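Local coordinates for protein short chain dehydrogenase (Rhodopseudomonas palustris, PDB 3H7A) that probably catalyses an NAD(P)-dependent oxidation or reduction of the short-chain dehydrogenase/reductase type, its substrate being unassigned, at residues Glu22-Phe27 with Ala49-Ala54; Leu63-Arg66 with Glu70-Ala73; Ala82-Thr87 with Arg123-Leu128. All blocks are in the same frame, centred on the assembly; numbering follows the deposited sequence.

Interaction 1: Glu22-Phe27 with Ala49-Ala54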
ATOM      1  N   GLU B  22     -25.472  17.239  -0.314  1.00 31.46           N
ATOM      2  CA  GLU B  22     -26.102  15.930  -0.481  1.00 30.11           C
ATOM      3  C   GLU B  22     -25.965  15.055   0.752  1.00 25.95           C
ATOM      4  O   GLU B  22     -26.877  14.302   1.081  1.00 28.33           O
ATOM      5  CB  GLU B  22     -25.550  15.190  -1.697  1.00 31.52           C
ATOM      6  CG  GLU B  22     -26.019  15.746  -3.029  1.00 37.69           C
ATOM      7  CD  GLU B  22     -27.528  15.749  -3.187  1.00 44.36           C
ATOM      8  OE1 GLU B  22     -28.199  14.769  -2.777  1.00 44.64           O
ATOM      9  OE2 GLU B  22     -28.035  16.743  -3.737  1.00 49.45           O
ATOM     10  N   ILE B  23     -24.827  15.156   1.434  1.00 26.59           N
ATOM     11  CA  ILE B  23     -24.639  14.431   2.689  1.00 23.54           C
ATOM     12  C   ILE B  23     -25.672  14.911   3.713  1.00 27.35           C
ATOM     13  O   ILE B  23     -26.319  14.097   4.372  1.00 28.79           O
ATOM     14  CB  ILE B  23     -23.201  14.594   3.249  1.00 24.90           C
ATOM     15  CG1 ILE B  23     -22.179  13.904   2.338  1.00 18.92           C
ATOM     16  CG2 ILE B  23     -23.118  14.017   4.630  1.00 23.87           C
ATOM     17  CD1 ILE B  23     -20.730  14.293   2.638  1.00 21.35           C
ATOM     18  N   ALA B  24     -25.838  16.231   3.809  1.00 28.20           N
ATOM     19  CA  ALA B  24     -26.794  16.843   4.730  1.00 28.26           C
ATOM     20  C   ALA B  24     -28.215  16.396   4.386  1.00 24.05           C
ATOM     21  O   ALA B  24     -28.937  15.944   5.272  1.00 29.87           O
ATOM     22  CB  ALA B  24     -26.666  18.365   4.700  1.00 24.75           C
ATOM     23  N   LYS B  25     -28.580  16.472   3.101  1.00 28.53           N
ATOM     24  CA  LYS B  25     -29.881  15.985   2.601  1.00 28.21           C
ATOM     25  C   LYS B  25     -30.145  14.536   2.999  1.00 29.20           C
ATOM     26  O   LYS B  25     -31.238  14.217   3.443  1.00 34.33           O
ATOM     27  CB  LYS B  25     -29.999  16.116   1.067  1.00 25.03           C
ATOM     28  CG  LYS B  25     -30.164  17.540   0.511  1.00 32.22           C
ATOM     29  CD  LYS B  25     -30.424  17.509  -1.017  1.00 31.27           C
ATOM     30  CE  LYS B  25     -29.893  18.765  -1.702  1.00 48.84           C
ATOM     31  NZ  LYS B  25     -30.236  18.874  -3.162  1.00 49.33           N
ATOM     32  N   LYS B  26     -29.141  13.671   2.852  1.00 32.93           N
ATOM     33  CA  LYS B  26     -29.284  12.237   3.155  1.00 31.13           C
ATOM     34  C   LYS B  26     -29.506  11.949   4.636  1.00 30.75           C
ATOM     35  O   LYS B  26     -30.426  11.213   4.993  1.00 27.42           O
ATOM     36  CB  LYS B  26     -28.078  11.427   2.624  1.00 28.11           C
ATOM     37  CG  LYS B  26     -28.118   9.908   2.890  1.00 32.80           C
ATOM     38  CD  LYS B  26     -29.417   9.243   2.403  1.00 36.60           C
ATOM     39  CE  LYS B  26     -29.179   7.807   1.984  1.00 39.15           C
ATOM     40  NZ  LYS B  26     -30.371   6.947   2.199  1.00 35.71           N
ATOM     41  N   PHE B  27     -28.669  12.522   5.494  1.00 26.90           N
ATOM     42  CA  PHE B  27     -28.807  12.271   6.917  1.00 26.21           C
ATOM     43  C   PHE B  27     -30.050  12.919   7.515  1.00 30.83           C
ATOM     44  O   PHE B  27     -30.635  12.365   8.447  1.00 30.11           O
ATOM     45  CB  PHE B  27     -27.524  12.618   7.666  1.00 24.32           C
ATOM     46  CG  PHE B  27     -26.456  11.575   7.494  1.00 26.47           C
ATOM     47  CD1 PHE B  27     -26.318  10.540   8.423  1.00 25.28           C
ATOM     48  CD2 PHE B  27     -25.625  11.589   6.374  1.00 22.71           C
ATOM     49  CE1 PHE B  27     -25.350   9.552   8.255  1.00 24.54           C
ATOM     50  CE2 PHE B  27     -24.657  10.611   6.193  1.00 31.68           C
ATOM     51  CZ  PHE B  27     -24.511   9.590   7.136  1.00 24.53           C
ATOM     52  N   ALA B  49     -33.946  25.461   3.237  1.00 41.63           N
ATOM     53  CA  ALA B  49     -35.281  25.525   2.633  1.00 44.09           C
ATOM     54  C   ALA B  49     -35.694  24.194   2.013  1.00 44.28           C
ATOM     55  O   ALA B  49     -36.793  23.720   2.260  1.00 45.51           O
ATOM     56  CB  ALA B  49     -35.344  26.636   1.597  1.00 44.60           C
ATOM     57  N   GLU B  50     -34.791  23.598   1.236  1.00 43.40           N
ATOM     58  CA  GLU B  50     -35.016  22.313   0.583  1.00 45.22           C
ATOM     59  C   GLU B  50     -35.182  21.156   1.566  1.00 40.27           C
ATOM     60  O   GLU B  50     -36.046  20.305   1.380  1.00 42.98           O
ATOM     61  CB  GLU B  50     -33.858  22.014  -0.371  1.00 46.74           C
ATOM     62  CG  GLU B  50     -34.094  20.842  -1.309  1.00 56.84           C
ATOM     63  CD  GLU B  50     -32.961  20.635  -2.306  1.00 62.36           C
ATOM     64  OE1 GLU B  50     -31.982  21.424  -2.296  1.00 69.18           O
ATOM     65  OE2 GLU B  50     -33.055  19.673  -3.103  1.00 74.10           O
ATOM     66  N   ILE B  51     -34.343  21.118   2.596  1.00 35.80           N
ATOM     67  CA  ILE B  51     -34.417  20.064   3.608  1.00 33.07           C
ATOM     68  C   ILE B  51     -35.706  20.186   4.446  1.00 35.11           C
ATOM     69  O   ILE B  51     -36.406  19.192   4.660  1.00 37.39           O
ATOM     70  CB  ILE B  51     -33.135  20.025   4.492  1.00 32.35           C
ATOM     71  CG1 ILE B  51     -31.955  19.433   3.702  1.00 29.59           C
ATOM     72  CG2 ILE B  51     -33.377  19.247   5.783  1.00 32.77           C
ATOM     73  CD1 ILE B  51     -30.642  19.343   4.501  1.00 24.54           C
ATOM     74  N   GLU B  52     -36.029  21.409   4.872  1.00 38.43           N
ATOM     75  CA  GLU B  52     -37.215  21.670   5.707  1.00 44.54           C
ATOM     76  C   GLU B  52     -38.544  21.460   4.978  1.00 44.55           C
ATOM     77  O   GLU B  52     -39.508  20.999   5.589  1.00 47.31           O
ATOM     78  CB  GLU B  52     -37.167  23.072   6.328  1.00 45.35           C
ATOM     79  CG  GLU B  52     -36.193  23.211   7.502  1.00 50.45           C
ATOM     80  CD  GLU B  52     -36.080  24.642   8.029  1.00 51.33           C
ATOM     81  OE1 GLU B  52     -36.530  25.586   7.340  1.00 54.52           O
ATOM     82  OE2 GLU B  52     -35.520  24.826   9.132  1.00 51.60           O
ATOM     83  N   ALA B  53     -38.587  21.786   3.682  1.00 43.58           N
ATOM     84  CA  ALA B  53     -39.779  21.552   2.855  1.00 42.96           C
ATOM     85  C   ALA B  53     -40.062  20.070   2.656  1.00 45.48           C
ATOM     86  O   ALA B  53     -41.212  19.674   2.499  1.00 52.02           O
ATOM     87  CB  ALA B  53     -39.661  22.258   1.503  1.00 40.72           C
ATOM     88  N   ALA B  54     -39.016  19.250   2.675  1.00 44.27           N
ATOM     89  CA  ALA B  54     -39.177  17.804   2.592  1.00 42.32           C
ATOM     90  C   ALA B  54     -39.445  17.144   3.949  1.00 42.74           C
ATOM     91  O   ALA B  54     -39.566  15.925   4.025  1.00 49.61           O
ATOM     92  CB  ALA B  54     -37.966  17.169   1.914  1.00 42.42           C
TER

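Interaction 2: Leu63-Arg66 with Glu70-Ala73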
ATOM      1  N   LEU B  63     -19.085  28.742   9.683  1.00 33.18           N
ATOM      2  CA  LEU B  63     -18.010  28.029  10.365  1.00 31.28           C
ATOM      3  C   LEU B  63     -16.751  28.066   9.533  1.00 28.44           C
ATOM      4  O   LEU B  63     -16.737  27.633   8.380  1.00 32.40           O
ATOM      5  CB  LEU B  63     -18.408  26.570  10.655  1.00 30.04           C
ATOM      6  CG  LEU B  63     -17.304  25.597  11.095  1.00 31.60           C
ATOM      7  CD1 LEU B  63     -16.844  25.898  12.510  1.00 31.80           C
ATOM      8  CD2 LEU B  63     -17.723  24.113  10.941  1.00 29.14           C
ATOM      9  N   ASP B  64     -15.695  28.593  10.133  1.00 36.17           N
ATOM     10  CA  ASP B  64     -14.374  28.506   9.552  1.00 34.45           C
ATOM     11  C   ASP B  64     -13.612  27.401  10.280  1.00 31.57           C
ATOM     12  O   ASP B  64     -13.126  27.587  11.398  1.00 32.09           O
ATOM     13  CB  ASP B  64     -13.650  29.847   9.649  1.00 36.06           C
ATOM     14  CG  ASP B  64     -12.274  29.816   9.016  1.00 43.34           C
ATOM     15  OD1 ASP B  64     -12.022  28.979   8.121  1.00 45.82           O
ATOM     16  OD2 ASP B  64     -11.442  30.647   9.416  1.00 51.26           O
ATOM     17  N   ALA B  65     -13.491  26.259   9.608  1.00 30.74           N
ATOM     18  CA  ALA B  65     -12.970  25.039  10.213  1.00 26.84           C
ATOM     19  C   ALA B  65     -11.498  25.108  10.605  1.00 27.63           C
ATOM     20  O   ALA B  65     -11.058  24.326  11.442  1.00 28.89           O
ATOM     21  CB  ALA B  65     -13.246  23.844   9.314  1.00 33.77           C
ATOM     22  N   ARG B  66     -10.752  26.064  10.044  1.00 23.29           N
ATOM     23  CA  ARG B  66      -9.387  26.345  10.499  1.00 28.90           C
ATOM     24  C   ARG B  66      -9.357  26.832  11.942  1.00 31.46           C
ATOM     25  O   ARG B  66      -8.362  26.660  12.637  1.00 36.51           O
ATOM     26  CB  ARG B  66      -8.720  27.400   9.627  1.00 29.88           C
ATOM     27  CG  ARG B  66      -8.536  27.004   8.192  1.00 35.58           C
ATOM     28  CD  ARG B  66      -7.986  28.162   7.397  1.00 40.44           C
ATOM     29  NE  ARG B  66      -8.945  29.257   7.325  1.00 51.47           N
ATOM     30  CZ  ARG B  66      -8.946  30.190   6.382  1.00 58.77           C
ATOM     31  NH1 ARG B  66      -8.038  30.168   5.409  1.00 58.27           N
ATOM     32  NH2 ARG B  66      -9.869  31.141   6.408  1.00 59.60           N
ATOM     33  N   GLU B  70     -14.080  27.776  16.907  1.00 25.08           N
ATOM     34  CA  GLU B  70     -15.308  27.663  16.137  1.00 29.22           C
ATOM     35  C   GLU B  70     -15.722  26.206  15.913  1.00 30.83           C
ATOM     36  O   GLU B  70     -16.913  25.890  15.977  1.00 28.29           O
ATOM     37  CB  GLU B  70     -15.164  28.368  14.789  1.00 23.99           C
ATOM     38  CG  GLU B  70     -15.184  29.891  14.849  1.00 37.47           C
ATOM     39  CD  GLU B  70     -15.209  30.542  13.454  1.00 37.17           C
ATOM     40  OE1 GLU B  70     -15.995  30.106  12.583  1.00 43.51           O
ATOM     41  OE2 GLU B  70     -14.443  31.505  13.234  1.00 49.31           O
ATOM     42  N   VAL B  71     -14.756  25.327  15.634  1.00 28.15           N
ATOM     43  CA  VAL B  71     -15.040  23.888  15.464  1.00 26.55           C
ATOM     44  C   VAL B  71     -15.594  23.313  16.758  1.00 28.37           C
ATOM     45  O   VAL B  71     -16.610  22.629  16.750  1.00 29.13           O
ATOM     46  CB  VAL B  71     -13.775  23.070  15.022  1.00 27.56           C
ATOM     47  CG1 VAL B  71     -14.000  21.566  15.159  1.00 20.00           C
ATOM     48  CG2 VAL B  71     -13.416  23.389  13.599  1.00 21.58           C
ATOM     49  N   THR B  72     -14.922  23.618  17.864  1.00 22.78           N
ATOM     50  CA  THR B  72     -15.333  23.154  19.181  1.00 27.40           C
ATOM     51  C   THR B  72     -16.738  23.672  19.535  1.00 26.43           C
ATOM     52  O   THR B  72     -17.567  22.922  20.058  1.00 33.70           O
ATOM     53  CB  THR B  72     -14.272  23.555  20.219  1.00 27.82           C
ATOM     54  OG1 THR B  72     -12.987  23.158  19.726  1.00 28.05           O
ATOM     55  CG2 THR B  72     -14.504  22.887  21.574  1.00 31.67           C
ATOM     56  N   ALA B  73     -17.015  24.933  19.216  1.00 24.85           N
ATOM     57  CA  ALA B  73     -18.304  25.535  19.540  1.00 27.32           C
ATOM     58  C   ALA B  73     -19.405  24.970  18.669  1.00 25.78           C
ATOM     59  O   ALA B  73     -20.512  24.766  19.148  1.00 29.46           O
ATOM     60  CB  ALA B  73     -18.251  27.065  19.419  1.00 27.83           C
TER

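Interaction 3: Ala82-Thr87 with Arg123-Leu128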
ATOM      1  N   ALA B  82     -28.999  17.714  20.513  1.00 26.84           N
ATOM      2  CA  ALA B  82     -29.329  16.300  20.653  1.00 21.77           C
ATOM      3  C   ALA B  82     -27.992  15.561  20.549  1.00 25.94           C
ATOM      4  O   ALA B  82     -27.073  16.067  19.893  1.00 28.68           O
ATOM      5  CB  ALA B  82     -30.259  15.873  19.529  1.00 23.34           C
ATOM      6  N   PRO B  83     -27.862  14.386  21.201  1.00 29.28           N
ATOM      7  CA  PRO B  83     -26.610  13.629  21.169  1.00 23.48           C
ATOM      8  C   PRO B  83     -25.964  13.559  19.783  1.00 24.56           C
ATOM      9  O   PRO B  83     -26.604  13.152  18.810  1.00 24.38           O
ATOM     10  CB  PRO B  83     -27.042  12.238  21.625  1.00 27.89           C
ATOM     11  CG  PRO B  83     -28.154  12.508  22.571  1.00 27.74           C
ATOM     12  CD  PRO B  83     -28.884  13.691  22.013  1.00 27.76           C
ATOM     13  N   LEU B  84     -24.719  14.020  19.705  1.00 22.85           N
ATOM     14  CA  LEU B  84     -23.943  13.969  18.481  1.00 24.57           C
ATOM     15  C   LEU B  84     -23.602  12.516  18.145  1.00 27.35           C
ATOM     16  O   LEU B  84     -22.863  11.857  18.886  1.00 22.90           O
ATOM     17  CB  LEU B  84     -22.668  14.814  18.625  1.00 22.62           C
ATOM     18  CG  LEU B  84     -21.736  14.849  17.408  1.00 21.53           C
ATOM     19  CD1 LEU B  84     -22.360  15.539  16.232  1.00 15.90           C
ATOM     20  CD2 LEU B  84     -20.460  15.539  17.786  1.00 17.88           C
ATOM     21  N   GLU B  85     -24.152  12.021  17.035  1.00 21.93           N
ATOM     22  CA  GLU B  85     -23.962  10.615  16.631  1.00 29.29           C
ATOM     23  C   GLU B  85     -23.071  10.365  15.422  1.00 28.05           C
ATOM     24  O   GLU B  85     -22.490   9.288  15.296  1.00 31.03           O
ATOM     25  CB  GLU B  85     -25.300   9.917  16.432  1.00 29.59           C
ATOM     26  CG  GLU B  85     -25.698   9.212  17.695  1.00 41.40           C
ATOM     27  CD  GLU B  85     -27.112   8.728  17.702  1.00 43.57           C
ATOM     28  OE1 GLU B  85     -27.625   8.355  16.622  1.00 35.37           O
ATOM     29  OE2 GLU B  85     -27.702   8.717  18.811  1.00 40.18           O
ATOM     30  N   VAL B  86     -22.998  11.341  14.522  1.00 29.59           N
ATOM     31  CA  VAL B  86     -22.171  11.233  13.323  1.00 26.58           C
ATOM     32  C   VAL B  86     -21.508  12.581  13.062  1.00 26.03           C
ATOM     33  O   VAL B  86     -22.186  13.595  13.077  1.00 26.61           O
ATOM     34  CB  VAL B  86     -23.009  10.813  12.085  1.00 25.27           C
ATOM     35  CG1 VAL B  86     -22.128  10.639  10.833  1.00 21.06           C
ATOM     36  CG2 VAL B  86     -23.769   9.530  12.347  1.00 18.34           C
ATOM     37  N   THR B  87     -20.186  12.596  12.866  1.00 21.10           N
ATOM     38  CA  THR B  87     -19.508  13.777  12.304  1.00 22.93           C
ATOM     39  C   THR B  87     -18.963  13.417  10.927  1.00 22.04           C
ATOM     40  O   THR B  87     -18.296  12.405  10.788  1.00 25.09           O
ATOM     41  CB  THR B  87     -18.339  14.260  13.194  1.00 23.99           C
ATOM     42  OG1 THR B  87     -18.861  14.769  14.422  1.00 25.71           O
ATOM     43  CG2 THR B  87     -17.513  15.383  12.510  1.00 16.61           C
ATOM     44  N   ARG B 123     -11.073  14.967  17.215  1.00 25.30           N
ATOM     45  CA  ARG B 123     -10.816  14.947  18.656  1.00 23.14           C
ATOM     46  C   ARG B 123     -12.009  15.423  19.475  1.00 28.19           C
ATOM     47  O   ARG B 123     -12.397  14.782  20.461  1.00 26.01           O
ATOM     48  CB  ARG B 123      -9.585  15.803  18.994  1.00 24.14           C
ATOM     49  CG  ARG B 123      -9.166  15.710  20.465  1.00 22.46           C
ATOM     50  CD  ARG B 123      -8.191  16.817  20.847  1.00 27.86           C
ATOM     51  NE  ARG B 123      -8.781  18.149  20.693  1.00 30.83           N
ATOM     52  CZ  ARG B 123      -8.086  19.276  20.584  1.00 30.89           C
ATOM     53  NH1 ARG B 123      -6.756  19.248  20.614  1.00 25.27           N
ATOM     54  NH2 ARG B 123      -8.721  20.435  20.446  1.00 25.87           N
ATOM     55  N   GLU B 124     -12.605  16.531  19.049  1.00 27.85           N
ATOM     56  CA  GLU B 124     -13.762  17.074  19.749  1.00 26.18           C
ATOM     57  C   GLU B 124     -15.020  16.232  19.569  1.00 29.63           C
ATOM     58  O   GLU B 124     -15.794  16.107  20.509  1.00 30.54           O
ATOM     59  CB  GLU B 124     -13.994  18.550  19.386  1.00 23.65           C
ATOM     60  CG  GLU B 124     -12.839  19.474  19.814  1.00 28.42           C
ATOM     61  CD  GLU B 124     -12.423  19.297  21.285  1.00 34.46           C
ATOM     62  OE1 GLU B 124     -13.287  19.432  22.186  1.00 33.67           O
ATOM     63  OE2 GLU B 124     -11.226  19.025  21.538  1.00 30.28           O
ATOM     64  N   SER B 125     -15.221  15.656  18.379  1.00 28.04           N
ATOM     65  CA  SER B 125     -16.300  14.694  18.174  1.00 23.54           C
ATOM     66  C   SER B 125     -16.147  13.459  19.062  1.00 28.05           C
ATOM     67  O   SER B 125     -17.110  13.016  19.658  1.00 26.75           O
ATOM     68  CB  SER B 125     -16.379  14.274  16.717  1.00 27.13           C
ATOM     69  OG  SER B 125     -16.786  15.371  15.923  1.00 23.81           O
ATOM     70  N   ALA B 126     -14.928  12.924  19.147  1.00 22.06           N
ATOM     71  CA  ALA B 126     -14.619  11.801  20.017  1.00 26.46           C
ATOM     72  C   ALA B 126     -14.925  12.110  21.486  1.00 29.17           C
ATOM     73  O   ALA B 126     -15.486  11.276  22.179  1.00 30.47           O
ATOM     74  CB  ALA B 126     -13.158  11.417  19.863  1.00 22.73           C
ATOM     75  N   ARG B 127     -14.541  13.298  21.958  1.00 31.91           N
ATOM     76  CA  ARG B 127     -14.822  13.711  23.329  1.00 28.26           C
ATOM     77  C   ARG B 127     -16.321  13.647  23.597  1.00 30.05           C
ATOM     78  O   ARG B 127     -16.752  13.016  24.559  1.00 26.82           O
ATOM     79  CB  ARG B 127     -14.285  15.113  23.612  1.00 32.12           C
ATOM     80  CG  ARG B 127     -14.472  15.561  25.058  1.00 24.99           C
ATOM     81  CD  ARG B 127     -14.034  17.015  25.312  1.00 29.07           C
ATOM     82  NE  ARG B 127     -14.445  17.931  24.246  1.00 39.99           N
ATOM     83  CZ  ARG B 127     -15.626  18.552  24.163  1.00 34.94           C
ATOM     84  NH1 ARG B 127     -16.568  18.386  25.091  1.00 37.39           N
ATOM     85  NH2 ARG B 127     -15.866  19.348  23.131  1.00 33.15           N
ATOM     86  N   LEU B 128     -17.107  14.257  22.714  1.00 28.29           N
ATOM     87  CA  LEU B 128     -18.563  14.271  22.872  1.00 24.65           C
ATOM     88  C   LEU B 128     -19.201  12.888  22.756  1.00 30.18           C
ATOM     89  O   LEU B 128     -20.052  12.532  23.580  1.00 27.62           O
ATOM     90  CB  LEU B 128     -19.201  15.239  21.875  1.00 21.36           C
ATOM     91  CG  LEU B 128     -18.754  16.692  22.017  1.00 17.59           C
ATOM     92  CD1 LEU B 128     -19.061  17.466  20.763  1.00 19.60           C
ATOM     93  CD2 LEU B 128     -19.371  17.363  23.224  1.00 23.71           C
TER

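Interaction 1: Glu22-Phe27 with Ala49-Ala54
K25 NZ is gripped by two carboxylates, one from its own helix and one from the neighbouring helix. Across the gap, NZ lies 2.9 Å from E50 OE2 in a salt bridge, with a weaker bond to E50 OE1. NZ approaches OE2 from above the carboxylate plane, 37° out of it. On its own helix, one turn earlier, NZ meets E22 OE2 on the syn side at 3.1 Å. The ammonium sits between two acids whose OE2 atoms stay 5.8 Å apart and probably offsets their mutual repulsion. E50 gets there with an extended chain, its CG anti to the backbone N (chi1 -169°). Under this polar bridge, I51 reaches over the backbone of the facing helix: CD1 rests 3.8 Å from both A24 C and K25 N, and 4.1 Å from A24 CB, while CG1 packs against K25 CG. The A24 side chain also touches V34 of strand 33-38. The two short segments run nearly parallel (15°), axes 10.3 Å apart. The apolar contact lies toward the sheet, the salt-bridge network toward solvent, where E50 is exposed. Such side-by-side helices covering one face of a parallel sheet are characteristic of the Rossmann fold.

Interaction 2: Leu63-Arg66 with Glu70-Ala73
V71 and A65 form a tight part of this contact, V71 CG2 pressing against A65 O at 3.3 Å and lying 4.3 Å from A65 CB. L63 fills the other buried side: its CD1 meets the backbone of the helix, 3.5 Å from E70 O, and touches E70 CB. A chi1 of 167°, which sets CG opposite the backbone N, turns this branch of L63 to the helix. The polar, less enclosed side is carried by E70, whose carboxylate reaches back along the loop to take the D64 N-H at OE1, 2.9 Å away. That bond is almost straight (175°), although the donor stands above the carboxylate plane, 42° out of it. Replacing E70 by an alanine would remove the carboxylate and is likely to leave D64 N without this acceptor and the loop less firmly tied to the helix. The D64 carboxylate meets R66 instead, OD1 using its syn lone pair toward R66 NE at 3.2 Å. The start of helix 68-81 packs against the loop that leads into it from strand 57-62, a strand-to-helix connection of the Rossmann fold, and in related dehydrogenases the end of this strand borders the cofactor's adenine pocket.

Interaction 3: Ala82-Thr87 with Arg123-Leu128
Matching torsions bring two hydroxyls together: T87 OG1 and S125 OG each stand anti to their own carbonyl carbon (both chi1 -67°), one reaching from the strand and the other from the helix. T87 OG1 donates to S125 OG at 2.6 Å, a short bond between buried groups. S125 OG is also hydrogen-bonded to S121 O one turn earlier, which links the strand hydroxyl to the helix backbone and leaves the serine oxygen with two hydrogen-bond partners. T87 also packs carbon on this oxygen, its CB 3.3 Å from S125 OG.

Three residues earlier, at the start of the strand, L84 has CG anti to the backbone N (chi1 180°). Its CD2 branch touches L128 CD1 at 3.8 Å and skirts S125 OG at 4.1 Å, so the leucine pair packs next to the hydroxyl pair. A11 of strand 9-13 touches both L84 and T87.

Beside the contact, E124 is gripped by two arginines of its own helix. R127 approaches side-on and puts NE (2.8 Å) and NH2 (2.7 Å) on the single atom E124 OE1, while R123 NE takes the anti lone pair of OE2 at 2.7 Å. R123 also forms a salt bridge with D104 of the second subunit, and A126 and R127 pack on L100 of that subunit. The helix therefore presents its hydroxyl and leucine face to the sheet and other side chains to a partner chain. Strand and helix segments run nearly antiparallel (156°), as expected for the helix of a beta-alpha-beta crossover returning across a parallel sheet; in classical short-chain dehydrogenases this long helix also takes part in subunit association.

How the interactions relate
Interaction 3 is buried in the core, interaction 2 is largely buried with a polar margin, and interaction 1 is only partly buried. Interactions 1 and 3 lie on opposite faces of the parallel sheet yet meet through it: F27 of helix 18-29 packs against V86, which points away from helix 104-132. Interactions 2 and 3 share the other face, where T72 of helix 68-81 packs on E124 and R127. The chemistry follows the location. A salt-bridge network spans two helices at the surface, a carboxylate holds a loop amide at the strand end, and a hydroxyl pair with leucines joins helix to central strand.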